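Local coordinates for galacto-N-biose/lacto-N-biose I transporter substrate-binding protein (Bifidobacterium longum, PDB 2Z8F) that binds galacto-N-biose, lacto-N-biose and related glycans such as lacto-N-tetraose, and probably hands them to its ABC transporter for uptake, at residues I18-R23 with S290-L295; T98-Q103 with K299-A304; S114-Q117 with K121-G124; Y123-D128 with E303-L308. One frame throughout, in Å; residues are numbered along the deposited sequence.

Contact 1: residues I18-R23 with S290-L295. With GAL (beta-D-galactopyranose), chain C; NAG (2-acetamido-2-deoxy-beta-D-glucopyranose), chain B.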
loop_
_atom_site.group_PDB
_atom_site.type_symbol
_atom_site.label_atom_id
_atom_site.label_comp_id
_atom_site.label_asym_id
_atom_site.label_seq_id
_atom_site.Cartn_x
_atom_site.Cartn_y
_atom_site.Cartn_z
ATOM N N ILE A 18 -24.420 -12.287 0.631
ATOM C CA ILE A 18 -23.481 -11.160 0.600
ATOM C C ILE A 18 -22.445 -11.425 -0.488
ATOM O O ILE A 18 -22.000 -12.558 -0.662
ATOM C CB ILE A 18 -22.730 -11.075 1.986
ATOM C CG1 ILE A 18 -23.726 -10.816 3.116
ATOM C CG2 ILE A 18 -21.562 -10.031 1.982
ATOM C CD1 ILE A 18 -24.595 -9.597 2.907
ATOM N N THR A 19 -22.066 -10.389 -1.230
ATOM C CA THR A 19 -20.949 -10.502 -2.154
ATOM C C THR A 19 -19.806 -9.631 -1.681
ATOM O O THR A 19 -20.051 -8.548 -1.129
ATOM C CB THR A 19 -21.324 -10.094 -3.571
ATOM O OG1 THR A 19 -22.082 -8.871 -3.554
ATOM C CG2 THR A 19 -22.163 -11.195 -4.199
ATOM N N TYR A 20 -18.586 -10.136 -1.862
ATOM C CA TYR A 20 -17.326 -9.442 -1.485
ATOM C C TYR A 20 -16.354 -9.516 -2.666
ATOM O O TYR A 20 -15.942 -10.620 -3.067
ATOM C CB TYR A 20 -16.740 -10.119 -0.234
ATOM C CG TYR A 20 -15.323 -9.734 0.185
ATOM C CD1 TYR A 20 -14.793 -8.464 -0.066
ATOM C CD2 TYR A 20 -14.532 -10.641 0.892
ATOM C CE1 TYR A 20 -13.501 -8.126 0.364
ATOM C CE2 TYR A 20 -13.248 -10.321 1.307
ATOM C CZ TYR A 20 -12.727 -9.076 1.033
ATOM O OH TYR A 20 -11.436 -8.846 1.470
ATOM N N MET A 21 -16.017 -8.354 -3.238
ATOM C CA MET A 21 -15.008 -8.256 -4.292
ATOM C C MET A 21 -13.717 -7.730 -3.669
ATOM O O MET A 21 -13.716 -6.707 -2.966
ATOM C CB MET A 21 -15.437 -7.320 -5.421
ATOM C CG MET A 21 -14.446 -7.331 -6.579
ATOM S SD MET A 21 -14.796 -6.130 -7.898
ATOM C CE MET A 21 -15.734 -4.883 -7.075
ATOM N N HIS A 22 -12.634 -8.448 -3.901
ATOM C CA HIS A 22 -11.356 -8.071 -3.315
ATOM C C HIS A 22 -10.272 -8.033 -4.404
ATOM O O HIS A 22 -10.477 -8.540 -5.542
ATOM C CB HIS A 22 -10.962 -9.087 -2.243
ATOM C CG HIS A 22 -10.646 -10.444 -2.801
ATOM N ND1 HIS A 22 -9.410 -10.774 -3.302
ATOM C CD2 HIS A 22 -11.433 -11.535 -2.985
ATOM C CE1 HIS A 22 -9.435 -12.019 -3.757
ATOM N NE2 HIS A 22 -10.655 -12.503 -3.578
ATOM N N ARG A 23 -9.119 -7.474 -4.061
ATOM C CA ARG A 23 -7.967 -7.556 -4.940
ATOM C C ARG A 23 -6.728 -8.089 -4.194
ATOM O O ARG A 23 -5.599 -7.632 -4.390
ATOM C CB ARG A 23 -7.728 -6.254 -5.709
ATOM C CG ARG A 23 -7.727 -4.977 -4.831
ATOM C CD ARG A 23 -7.453 -3.747 -5.709
ATOM N NE ARG A 23 -7.520 -2.474 -4.989
ATOM C CZ ARG A 23 -6.488 -1.874 -4.397
ATOM N NH1 ARG A 23 -5.291 -2.454 -4.351
ATOM N NH2 ARG A 23 -6.691 -0.666 -3.837
ATOM N N SER A 290 -5.434 -1.097 2.913
ATOM C CA SER A 290 -6.824 -1.048 2.501
ATOM C C SER A 290 -7.858 -1.327 3.581
ATOM O O SER A 290 -7.581 -2.015 4.584
ATOM C CB SER A 290 -7.059 -2.074 1.361
ATOM O OG SER A 290 -6.091 -1.978 0.315
ATOM N N ALA A 291 -9.053 -0.796 3.347
ATOM C CA ALA A 291 -10.238 -1.186 4.097
ATOM C C ALA A 291 -11.038 -2.086 3.189
ATOM O O ALA A 291 -10.652 -2.301 2.029
ATOM C CB ALA A 291 -11.052 0.041 4.432
ATOM N N VAL A 292 -12.109 -2.641 3.737
ATOM C CA VAL A 292 -13.207 -3.173 2.931
ATOM C C VAL A 292 -14.425 -2.325 3.302
ATOM O O VAL A 292 -14.736 -2.125 4.497
ATOM C CB VAL A 292 -13.433 -4.685 3.156
ATOM C CG1 VAL A 292 -14.620 -5.169 2.320
ATOM C CG2 VAL A 292 -12.194 -5.455 2.798
ATOM N N ALA A 293 -15.050 -1.744 2.291
ATOM C CA ALA A 293 -16.172 -0.829 2.507
ATOM C C ALA A 293 -17.490 -1.465 2.117
ATOM O O ALA A 293 -17.537 -2.364 1.264
ATOM C CB ALA A 293 -15.968 0.466 1.699
ATOM N N VAL A 294 -18.563 -0.987 2.748
ATOM C CA VAL A 294 -19.920 -1.391 2.390
ATOM C C VAL A 294 -20.424 -0.388 1.359
ATOM O O VAL A 294 -20.327 0.828 1.579
ATOM C CB VAL A 294 -20.865 -1.425 3.624
ATOM C CG1 VAL A 294 -22.270 -1.879 3.200
ATOM C CG2 VAL A 294 -20.296 -2.375 4.697
ATOM N N LEU A 295 -20.923 -0.887 0.230
ATOM C CA LEU A 295 -21.295 -0.012 -0.886
ATOM C C LEU A 295 -22.730 0.504 -0.759
ATOM O O LEU A 295 -23.536 -0.062 -0.021
ATOM C CB LEU A 295 -21.057 -0.720 -2.228
ATOM C CG LEU A 295 -19.592 -1.086 -2.503
ATOM C CD1 LEU A 295 -19.390 -1.513 -3.949
ATOM C CD2 LEU A 295 -18.644 0.092 -2.140
HETATM C C1 GAL C . -1.973 -3.497 -2.390
HETATM C C2 GAL C . -2.895 -2.878 -1.344
HETATM C C3 GAL C . -2.687 -3.591 -0.018
HETATM C C4 GAL C . -2.882 -5.110 -0.190
HETATM C C5 GAL C . -1.954 -5.642 -1.286
HETATM C C6 GAL C . -2.188 -7.119 -1.598
HETATM O O2 GAL C . -2.544 -1.511 -1.184
HETATM O O3 GAL C . -3.597 -3.052 0.903
HETATM O O4 GAL C . -4.235 -5.301 -0.497
HETATM O O5 GAL C . -2.175 -4.918 -2.492
HETATM O O6 GAL C . -1.111 -7.608 -2.373
HETATM C C1 NAG B . -0.811 -1.675 -6.819
HETATM C C2 NAG B . -1.601 -1.740 -5.511
HETATM C C3 NAG B . -1.272 -2.953 -4.629
HETATM C C4 NAG B . -1.257 -4.245 -5.496
HETATM C C5 NAG B . -0.322 -3.996 -6.686
HETATM C C6 NAG B . -0.114 -5.263 -7.522
HETATM C C7 NAG B . -2.384 0.246 -4.388
HETATM C C8 NAG B . -2.008 1.486 -3.622
HETATM N N2 NAG B . -1.354 -0.487 -4.773
HETATM O O3 NAG B . -2.303 -2.894 -3.654
HETATM O O4 NAG B . -0.743 -5.303 -4.727
HETATM O O5 NAG B . -0.877 -2.944 -7.456
HETATM O O6 NAG B . -1.339 -5.609 -8.118
HETATM O O7 NAG B . -3.574 -0.012 -4.574
HETATM O O HOH W 1 -4.816 -0.070 -1.567
#

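Contact 2: residues T98-Q103 with K299-A304. With ZN (zinc ion), chain E.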
loop_
_atom_site.group_PDB
_atom_site.type_symbol
_atom_site.label_atom_id
_atom_site.label_comp_id
_atom_site.label_asym_id
_atom_site.label_seq_id
_atom_site.Cartn_x
_atom_site.Cartn_y
_atom_site.Cartn_z
ATOM N N THR A 98 -21.856 3.339 10.401
ATOM C CA THR A 98 -21.351 3.725 11.710
ATOM C C THR A 98 -21.877 2.865 12.865
ATOM O O THR A 98 -21.100 2.440 13.733
ATOM C CB THR A 98 -21.657 5.215 11.985
ATOM O OG1 THR A 98 -21.084 6.000 10.932
ATOM C CG2 THR A 98 -21.047 5.668 13.307
ATOM N N GLN A 99 -23.185 2.618 12.867
ATOM C CA GLN A 99 -23.812 1.887 13.969
ATOM C C GLN A 99 -23.336 0.426 14.042
ATOM O O GLN A 99 -23.464 -0.228 15.092
ATOM C CB GLN A 99 -25.332 1.949 13.877
ATOM C CG GLN A 99 -25.963 1.231 12.686
ATOM C CD GLN A 99 -27.444 0.930 12.928
ATOM O OE1 GLN A 99 -27.860 0.636 14.058
ATOM N NE2 GLN A 99 -28.239 0.991 11.866
ATOM N N TYR A 100 -22.795 -0.076 12.929
ATOM C CA TYR A 100 -22.222 -1.429 12.911
ATOM C C TYR A 100 -20.731 -1.421 13.196
ATOM O O TYR A 100 -20.265 -2.185 14.027
ATOM C CB TYR A 100 -22.527 -2.146 11.590
ATOM C CG TYR A 100 -23.989 -2.077 11.221
ATOM C CD1 TYR A 100 -24.954 -2.691 12.021
ATOM C CD2 TYR A 100 -24.414 -1.390 10.081
ATOM C CE1 TYR A 100 -26.300 -2.612 11.720
ATOM C CE2 TYR A 100 -25.762 -1.304 9.762
ATOM C CZ TYR A 100 -26.699 -1.951 10.582
ATOM O OH TYR A 100 -28.022 -1.881 10.262
ATOM N N ALA A 101 -19.983 -0.541 12.518
ATOM C CA ALA A 101 -18.550 -0.377 12.788
ATOM C C ALA A 101 -18.233 -0.224 14.283
ATOM O O ALA A 101 -17.284 -0.818 14.767
ATOM C CB ALA A 101 -17.970 0.815 11.997
ATOM N N GLU A 102 -19.040 0.569 14.993
ATOM C CA GLU A 102 -18.846 0.842 16.430
ATOM C C GLU A 102 -18.750 -0.437 17.255
ATOM O O GLU A 102 -18.005 -0.496 18.236
ATOM C CB GLU A 102 -20.012 1.666 16.999
ATOM C CG GLU A 102 -20.027 3.147 16.665
ATOM C CD GLU A 102 -21.318 3.844 17.157
ATOM O OE1 GLU A 102 -22.358 3.158 17.373
ATOM O OE2 GLU A 102 -21.300 5.086 17.309
ATOM N N GLN A 103 -19.504 -1.453 16.846
ATOM C CA GLN A 103 -19.533 -2.711 17.580
ATOM C C GLN A 103 -18.239 -3.502 17.435
ATOM O O GLN A 103 -17.911 -4.287 18.322
ATOM C CB GLN A 103 -20.758 -3.567 17.185
ATOM C CG GLN A 103 -22.101 -2.919 17.526
ATOM C CD GLN A 103 -22.131 -2.376 18.941
ATOM O OE1 GLN A 103 -21.788 -3.079 19.909
ATOM N NE2 GLN A 103 -22.533 -1.124 19.072
ATOM N N LYS A 299 -28.214 -4.091 0.701
ATOM C CA LYS A 299 -29.431 -4.279 1.482
ATOM C C LYS A 299 -29.140 -4.860 2.864
ATOM O O LYS A 299 -30.019 -4.869 3.736
ATOM C CB LYS A 299 -30.369 -5.242 0.734
ATOM C CG LYS A 299 -30.677 -4.849 -0.719
ATOM C CD LYS A 299 -31.402 -3.500 -0.785
ATOM C CE LYS A 299 -32.922 -3.674 -0.951
ATOM N NZ LYS A 299 -33.676 -2.500 -0.437
ATOM N N HIS A 300 -27.915 -5.357 3.061
ATOM C CA HIS A 300 -27.580 -6.070 4.281
ATOM C C HIS A 300 -26.303 -5.586 4.919
ATOM O O HIS A 300 -25.378 -6.368 5.112
ATOM C CB HIS A 300 -27.560 -7.585 4.030
ATOM C CG HIS A 300 -28.903 -8.130 3.649
ATOM N ND1 HIS A 300 -29.919 -8.307 4.564
ATOM C CD2 HIS A 300 -29.410 -8.486 2.444
ATOM C CE1 HIS A 300 -30.993 -8.760 3.938
ATOM N NE2 HIS A 300 -30.706 -8.888 2.651
ATOM N N PRO A 301 -26.252 -4.282 5.278
ATOM C CA PRO A 301 -25.041 -3.757 5.910
ATOM C C PRO A 301 -24.675 -4.437 7.224
ATOM O O PRO A 301 -23.493 -4.604 7.499
ATOM C CB PRO A 301 -25.379 -2.288 6.178
ATOM C CG PRO A 301 -26.871 -2.215 6.166
ATOM C CD PRO A 301 -27.308 -3.259 5.167
ATOM N N LYS A 302 -25.655 -4.821 8.044
ATOM C CA LYS A 302 -25.315 -5.464 9.315
ATOM C C LYS A 302 -24.582 -6.781 9.130
ATOM O O LYS A 302 -23.571 -7.044 9.772
ATOM C CB LYS A 302 -26.554 -5.710 10.178
ATOM C CG LYS A 302 -26.180 -6.229 11.544
ATOM C CD LYS A 302 -27.307 -6.269 12.543
ATOM C CE LYS A 302 -26.745 -6.716 13.886
ATOM N NZ LYS A 302 -27.738 -6.673 15.025
ATOM N N GLU A 303 -25.120 -7.630 8.264
ATOM C CA GLU A 303 -24.502 -8.925 8.049
ATOM C C GLU A 303 -23.217 -8.835 7.215
ATOM O O GLU A 303 -22.282 -9.593 7.428
ATOM C CB GLU A 303 -25.509 -9.908 7.434
ATOM C CG GLU A 303 -26.719 -10.183 8.319
ATOM C CD GLU A 303 -27.780 -9.109 8.196
ATOM O OE1 GLU A 303 -28.033 -8.627 7.054
ATOM O OE2 GLU A 303 -28.383 -8.723 9.244
ATOM N N ALA A 304 -23.161 -7.904 6.267
ATOM C CA ALA A 304 -21.912 -7.615 5.610
ATOM C C ALA A 304 -20.805 -7.299 6.617
ATOM O O ALA A 304 -19.690 -7.813 6.514
ATOM C CB ALA A 304 -22.082 -6.468 4.607
HETATM ZN ZN ZN E . -29.762 -7.995 6.562
#

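Contact 3: residues S114-Q117 with K121-G124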
loop_
_atom_site.group_PDB
_atom_site.type_symbol
_atom_site.label_atom_id
_atom_site.label_comp_id
_atom_site.label_asym_id
_atom_site.label_seq_id
_atom_site.Cartn_x
_atom_site.Cartn_y
_atom_site.Cartn_z
ATOM N N SER A 114 -9.648 4.766 12.234
ATOM C CA SER A 114 -9.948 6.155 11.865
ATOM C C SER A 114 -9.952 6.385 10.355
ATOM O O SER A 114 -10.623 7.291 9.876
ATOM C CB SER A 114 -9.001 7.142 12.569
ATOM O OG SER A 114 -7.706 7.116 11.977
ATOM N N LEU A 115 -9.244 5.534 9.608
ATOM C CA LEU A 115 -9.149 5.677 8.157
ATOM C C LEU A 115 -10.337 5.106 7.387
ATOM O O LEU A 115 -10.402 5.241 6.168
ATOM C CB LEU A 115 -7.850 5.051 7.629
ATOM C CG LEU A 115 -6.562 5.549 8.287
ATOM C CD1 LEU A 115 -5.357 4.869 7.659
ATOM C CD2 LEU A 115 -6.413 7.067 8.206
ATOM N N VAL A 116 -11.277 4.486 8.091
ATOM C CA VAL A 116 -12.557 4.133 7.466
ATOM C C VAL A 116 -13.635 5.179 7.699
ATOM O O VAL A 116 -14.789 4.995 7.329
ATOM C CB VAL A 116 -13.051 2.688 7.843
ATOM C CG1 VAL A 116 -11.954 1.702 7.580
ATOM C CG2 VAL A 116 -13.524 2.607 9.305
ATOM N N GLN A 117 -13.250 6.318 8.277
ATOM C CA GLN A 117 -14.228 7.324 8.652
ATOM C C GLN A 117 -14.137 8.555 7.756
ATOM O O GLN A 117 -13.050 8.895 7.279
ATOM C CB GLN A 117 -14.037 7.719 10.112
ATOM C CG GLN A 117 -14.368 6.602 11.084
ATOM C CD GLN A 117 -14.119 6.990 12.516
ATOM O OE1 GLN A 117 -12.981 7.204 12.925
ATOM N NE2 GLN A 117 -15.182 7.079 13.292
ATOM N N LYS A 121 -18.249 9.519 10.386
ATOM C CA LYS A 121 -19.078 8.382 9.963
ATOM C C LYS A 121 -18.176 7.288 9.403
ATOM O O LYS A 121 -17.203 7.581 8.717
ATOM C CB LYS A 121 -20.113 8.810 8.930
ATOM C CG LYS A 121 -21.198 9.703 9.516
ATOM C CD LYS A 121 -22.072 10.306 8.430
ATOM C CE LYS A 121 -23.248 11.068 9.038
ATOM N NZ LYS A 121 -24.079 11.772 8.006
ATOM N N ALA A 122 -18.504 6.029 9.702
ATOM C CA ALA A 122 -17.686 4.898 9.255
ATOM C C ALA A 122 -18.310 4.218 8.045
ATOM O O ALA A 122 -19.544 4.130 7.934
ATOM C CB ALA A 122 -17.472 3.887 10.389
ATOM N N TYR A 123 -17.447 3.744 7.148
ATOM C CA TYR A 123 -17.902 3.215 5.857
ATOM C C TYR A 123 -17.444 1.794 5.603
ATOM O O TYR A 123 -17.629 1.269 4.503
ATOM C CB TYR A 123 -17.542 4.176 4.701
ATOM C CG TYR A 123 -18.300 5.471 4.847
ATOM C CD1 TYR A 123 -19.612 5.588 4.367
ATOM C CD2 TYR A 123 -17.735 6.563 5.518
ATOM C CE1 TYR A 123 -20.332 6.779 4.527
ATOM C CE2 TYR A 123 -18.457 7.753 5.687
ATOM C CZ TYR A 123 -19.742 7.846 5.190
ATOM O OH TYR A 123 -20.466 9.004 5.355
ATOM N N GLY A 124 -16.896 1.175 6.641
ATOM C CA GLY A 124 -16.474 -0.241 6.578
ATOM C C GLY A 124 -15.548 -0.595 7.721
ATOM O O GLY A 124 -15.662 -0.041 8.833
#

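Contact 4: residues Y123-D128 with E303-L308. With ZN (zinc ion), chain E; GAL (beta-D-galactopyranose), chain C.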
loop_
_atom_site.group_PDB
_atom_site.type_symbol
_atom_site.label_atom_id
_atom_site.label_comp_id
_atom_site.label_asym_id
_atom_site.label_seq_id
_atom_site.Cartn_x
_atom_site.Cartn_y
_atom_site.Cartn_z
ATOM N N TYR A 123 -17.447 3.744 7.148
ATOM C CA TYR A 123 -17.902 3.215 5.857
ATOM C C TYR A 123 -17.444 1.794 5.603
ATOM O O TYR A 123 -17.629 1.269 4.503
ATOM C CB TYR A 123 -17.542 4.176 4.701
ATOM C CG TYR A 123 -18.300 5.471 4.847
ATOM C CD1 TYR A 123 -19.612 5.588 4.367
ATOM C CD2 TYR A 123 -17.735 6.563 5.518
ATOM C CE1 TYR A 123 -20.332 6.779 4.527
ATOM C CE2 TYR A 123 -18.457 7.753 5.687
ATOM C CZ TYR A 123 -19.742 7.846 5.190
ATOM O OH TYR A 123 -20.466 9.004 5.355
ATOM N N GLY A 124 -16.896 1.175 6.641
ATOM C CA GLY A 124 -16.474 -0.241 6.578
ATOM C C GLY A 124 -15.548 -0.595 7.721
ATOM O O GLY A 124 -15.662 -0.041 8.833
ATOM N N LEU A 125 -14.619 -1.510 7.467
ATOM C CA LEU A 125 -13.634 -1.865 8.469
ATOM C C LEU A 125 -12.237 -1.944 7.865
ATOM O O LEU A 125 -12.096 -2.359 6.694
ATOM C CB LEU A 125 -13.985 -3.191 9.169
ATOM C CG LEU A 125 -15.266 -3.239 9.987
ATOM C CD1 LEU A 125 -15.533 -4.664 10.438
ATOM C CD2 LEU A 125 -15.148 -2.321 11.198
ATOM N N PRO A 126 -11.198 -1.564 8.641
ATOM C CA PRO A 126 -9.849 -1.586 8.105
ATOM C C PRO A 126 -9.355 -3.017 7.973
ATOM O O PRO A 126 -9.738 -3.886 8.786
ATOM C CB PRO A 126 -9.044 -0.825 9.171
ATOM C CG PRO A 126 -9.722 -1.238 10.468
ATOM C CD PRO A 126 -11.204 -1.126 10.063
ATOM N N GLN A 127 -8.469 -3.258 7.010
ATOM C CA GLN A 127 -7.996 -4.627 6.766
ATOM C C GLN A 127 -6.493 -4.787 6.989
ATOM O O GLN A 127 -6.057 -5.742 7.645
ATOM C CB GLN A 127 -8.428 -5.121 5.374
ATOM C CG GLN A 127 -8.037 -6.577 5.134
ATOM C CD GLN A 127 -8.609 -7.101 3.820
ATOM O OE1 GLN A 127 -8.032 -6.857 2.742
ATOM N NE2 GLN A 127 -9.762 -7.789 3.896
ATOM N N ASP A 128 -5.694 -3.856 6.449
ATOM C CA ASP A 128 -4.228 -3.988 6.534
ATOM C C ASP A 128 -3.546 -2.618 6.506
ATOM O O ASP A 128 -4.201 -1.605 6.235
ATOM C CB ASP A 128 -3.682 -4.855 5.384
ATOM C CG ASP A 128 -3.878 -4.209 4.011
ATOM O OD1 ASP A 128 -5.015 -3.769 3.688
ATOM O OD2 ASP A 128 -2.871 -4.126 3.279
ATOM N N GLU A 303 -25.120 -7.630 8.264
ATOM C CA GLU A 303 -24.502 -8.925 8.049
ATOM C C GLU A 303 -23.217 -8.835 7.215
ATOM O O GLU A 303 -22.282 -9.593 7.428
ATOM C CB GLU A 303 -25.509 -9.908 7.434
ATOM C CG GLU A 303 -26.719 -10.183 8.319
ATOM C CD GLU A 303 -27.780 -9.109 8.196
ATOM O OE1 GLU A 303 -28.033 -8.627 7.054
ATOM O OE2 GLU A 303 -28.383 -8.723 9.244
ATOM N N ALA A 304 -23.161 -7.904 6.267
ATOM C CA ALA A 304 -21.912 -7.615 5.610
ATOM C C ALA A 304 -20.805 -7.299 6.617
ATOM O O ALA A 304 -19.690 -7.813 6.514
ATOM C CB ALA A 304 -22.082 -6.468 4.607
ATOM N N MET A 305 -21.119 -6.454 7.599
ATOM C CA MET A 305 -20.131 -6.057 8.596
ATOM C C MET A 305 -19.812 -7.169 9.602
ATOM O O MET A 305 -18.669 -7.319 10.047
ATOM C CB MET A 305 -20.611 -4.790 9.305
ATOM C CG MET A 305 -20.609 -3.571 8.361
ATOM S SD MET A 305 -18.940 -2.922 8.145
ATOM C CE MET A 305 -18.697 -1.978 9.678
ATOM N N GLU A 306 -20.817 -7.985 9.907
ATOM C CA GLU A 306 -20.625 -9.152 10.764
ATOM C C GLU A 306 -19.573 -10.103 10.163
ATOM O O GLU A 306 -18.593 -10.502 10.811
ATOM C CB GLU A 306 -21.962 -9.877 10.918
ATOM C CG GLU A 306 -21.863 -11.244 11.614
ATOM C CD GLU A 306 -21.570 -11.193 13.116
ATOM O OE1 GLU A 306 -21.243 -10.127 13.693
ATOM O OE2 GLU A 306 -21.649 -12.282 13.723
ATOM N N PHE A 307 -19.795 -10.449 8.900
ATOM C CA PHE A 307 -18.825 -11.252 8.162
ATOM C C PHE A 307 -17.471 -10.561 8.073
ATOM O O PHE A 307 -16.447 -11.188 8.328
ATOM C CB PHE A 307 -19.330 -11.628 6.750
ATOM C CG PHE A 307 -18.198 -11.944 5.797
ATOM C CD1 PHE A 307 -17.560 -13.188 5.846
ATOM C CD2 PHE A 307 -17.723 -10.983 4.878
ATOM C CE1 PHE A 307 -16.476 -13.494 5.019
ATOM C CE2 PHE A 307 -16.645 -11.284 4.039
ATOM C CZ PHE A 307 -16.004 -12.552 4.114
ATOM N N LEU A 308 -17.471 -9.262 7.738
ATOM C CA LEU A 308 -16.219 -8.543 7.534
ATOM C C LEU A 308 -15.342 -8.542 8.783
ATOM O O LEU A 308 -14.127 -8.715 8.692
ATOM C CB LEU A 308 -16.475 -7.096 7.106
ATOM C CG LEU A 308 -15.201 -6.320 6.737
ATOM C CD1 LEU A 308 -14.327 -7.073 5.671
ATOM C CD2 LEU A 308 -15.668 -4.972 6.217
HETATM ZN ZN ZN E . -29.762 -7.995 6.562
HETATM C C1 GAL C . -1.973 -3.497 -2.390
HETATM C C2 GAL C . -2.895 -2.878 -1.344
HETATM C C3 GAL C . -2.687 -3.591 -0.018
HETATM C C4 GAL C . -2.882 -5.110 -0.190
HETATM C C5 GAL C . -1.954 -5.642 -1.286
HETATM C C6 GAL C . -2.188 -7.119 -1.598
HETATM O O2 GAL C . -2.544 -1.511 -1.184
HETATM O O3 GAL C . -3.597 -3.052 0.903
HETATM O O4 GAL C . -4.235 -5.301 -0.497
HETATM O O5 GAL C . -2.175 -4.918 -2.492
HETATM O O6 GAL C . -1.111 -7.608 -2.373
#

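Contact 1: residues I18-R23 with S290-L295
With a first torsion of 169°, Tyr20 swings CG to the side opposite its backbone N, and Val292 places CG1 in the same way (178°); ring and isopropyl group thereby meet across strand 77-81, which runs between strands 16-22 and 290-294 in the mixed sheet of this solute-binding protein lobe. The two side chains stand at about a right angle. Tyr20 CE1 lies 3.7 Å from Val292 CG1, while the hydroxyl oxygen OH of Tyr20 passes 3.7 Å from Val292 CG2. A tyrosine suits this buried place because its ring packs on the branched valine and, edge-to-face, on Phe311, while its hydroxyl is hydrogen-bonded to Gln127 NE2. If Tyr20 were cut back to an alanine, Gln127 NE2 is likely to lose a partner, Phe311 its edge-to-face mate and Val292 the ring against its methyls.

At the sugar end of the same segments the chemistry turns polar. The extended Arg23, salt-bridged to Glu84, offers NH1 to the N-acetylglucosamine in two weak hydrogen bonds, the one to O7 measuring 3.0 Å; O3 of that sugar lies at the guanidinium edge, in its plane. Ser290, small and polar, brings OG to 2.8 Å from galactose O3. One water links Arg23 NH2, Ser290 OG, N-acetylglucosamine O7 and galactose O2, its oxygen lying 2.7 Å from galactose O2.

Contact 2: residues T98-Q103 with K299-A304
Next to a zinc site at the start of helix 301-311, the ring of Tyr100 lies flat on the first turn of that helix, against Pro301 and Lys302. One ring face receives Lys302 CA, 3.8 Å above the plane and over its centre; the opposite face is covered by Gln99 CG from the neighbouring position in Tyr100's own helix. Along the ring, Tyr100 CE1 touches Lys302 CB at 3.5 Å, and Tyr100 CE2 meets Pro301 CB at 3.7 Å. The broad aromatic plane suits a seat made of backbone and aliphatic carbon. Lysine supplies its methylene root to the ring, while its extended chain carries the ammonium group away. Helix 98-104 is thus joined, at the surface of the lobe that holds the mixed six-stranded sheet, to the helix that follows strand 290-294 in the chain, and Met305 one turn on also touches Tyr100. Replacing Tyr100 by a serine would probably leave Pro301 CB and Lys302 CB without their apolar cover. Proline fits the first turn, where a helix needs no amide hydrogen from it, and His300 before it holds the N-cap position. His300 ND1 binds the zinc ion at 2.0 Å. Glu303, bent at its second torsion (82°), brings OE1 to within 1.9 Å of the metal, and Asp12 of the same chain is the third ligand.

Contact 3: residues S114-Q117 with K121-G124
Val116 and Gln117 bury the most surface here; the side chain of Val116 points toward the strand that returns from the turn, and its carbonyl oxygen is used there as well. That O accepts a hydrogen bond from Tyr123 N, 2.9 Å long and somewhat bent, with 142° at the hydrogen. The same oxygen has Ala122 CA nearby and lies at the edge of the Tyr123 ring. Because CG2 of Val116 is placed between its backbone N and carbonyl carbon, this methyl reaches Gly124 O at 3.4 Å. Both N and O of Gly124 are buried without a hydrogen-bonding partner in the model. Glycine suits that position, since its phi of 164° is strained for any residue with a CB.

Together the segments form a tight beta hairpin, strand 117-118 being one of the two edge strands of the mixed sheet. Gln117 and Ala122 are an antiparallel non-hydrogen-bonded pair with CA atoms 4.3 Å apart, and their side chains share one face, Gln117 CG lying 4.2 Å from Ala122 CB. Gln117 CA also makes a CA-H...O contact of 3.0 Å with Lys121 O. A small alanine fits because Ala101 of helix 98-104 packs on it, whereas Lys121, whose CB points away from 114-117, is exposed and touches Asp96 and Thr98. Before the hairpin, a type I turn brings Gln117 N to 3.2 Å from Ser114 O.

Contact 4: residues Y123-D128 with E303-L308
Leu125 packs between Met305 and Leu308 where helix 301-311 lies on the mixed sheet of the lobe, almost parallel to strand 124-126: the short axes are 9.0 Å apart at closest and 13° from parallel. This middle is the tight part. Met305 is folded back at both its second and third torsions (-78° and -79°), and the methyl CE at its tip touches Leu125 CG at 3.7 Å and Gly124 O at the same 3.7 Å. An unbranched, flexible methionine can fold its thioether against the leucine in this way, and Met305 SD lies 4.0 Å from Gly124 CA. On the other flank Leu308 slides past Leu125 in the opposite direction, its CD2 lying 3.8 Å from Leu125 CB. No hydrogen bond crosses this part, so the fit rests mainly on apolar packing.

The helix face turned from the strand is looser: Glu306 points away, is partly exposed and is hydrogen-bonded to Tyr104 OH. Glu303, also partly exposed, takes no part in this packing. At the far end of the strand segment the chain stays buried but leaves the helix behind and enters the glycan pocket. There Ser290 N is hydrogen-bonded to Asp128 OD1, which would help fix the turn of the carboxylate, and galactose O3 donates a hydrogen bond to Asp128 OD2 over 2.7 Å.

Contacts 1, 3 and 4 are buried and share one mixed sheet, whereas contact 2 lies at the surface. Strands 290-294 and 121-126 are neighbours, so contacts 1 and 4 meet side by side and both reach the galactose, one through a serine and the other through an aspartate. Contacts 2 and 4 use successive parts of helix 301-311: the N-cap and first turn carry metal ligands and an aromatic ring on aliphatic carbon, the next turn offers mainly apolar packing. Contact 3 instead relies on backbone pairing at the sheet's edge, and joins contact 2 where Thr98 OG1 is hydrogen-bonded to Ala122 N. Side-chain contacts to ligands lie at the sugar and zinc ends.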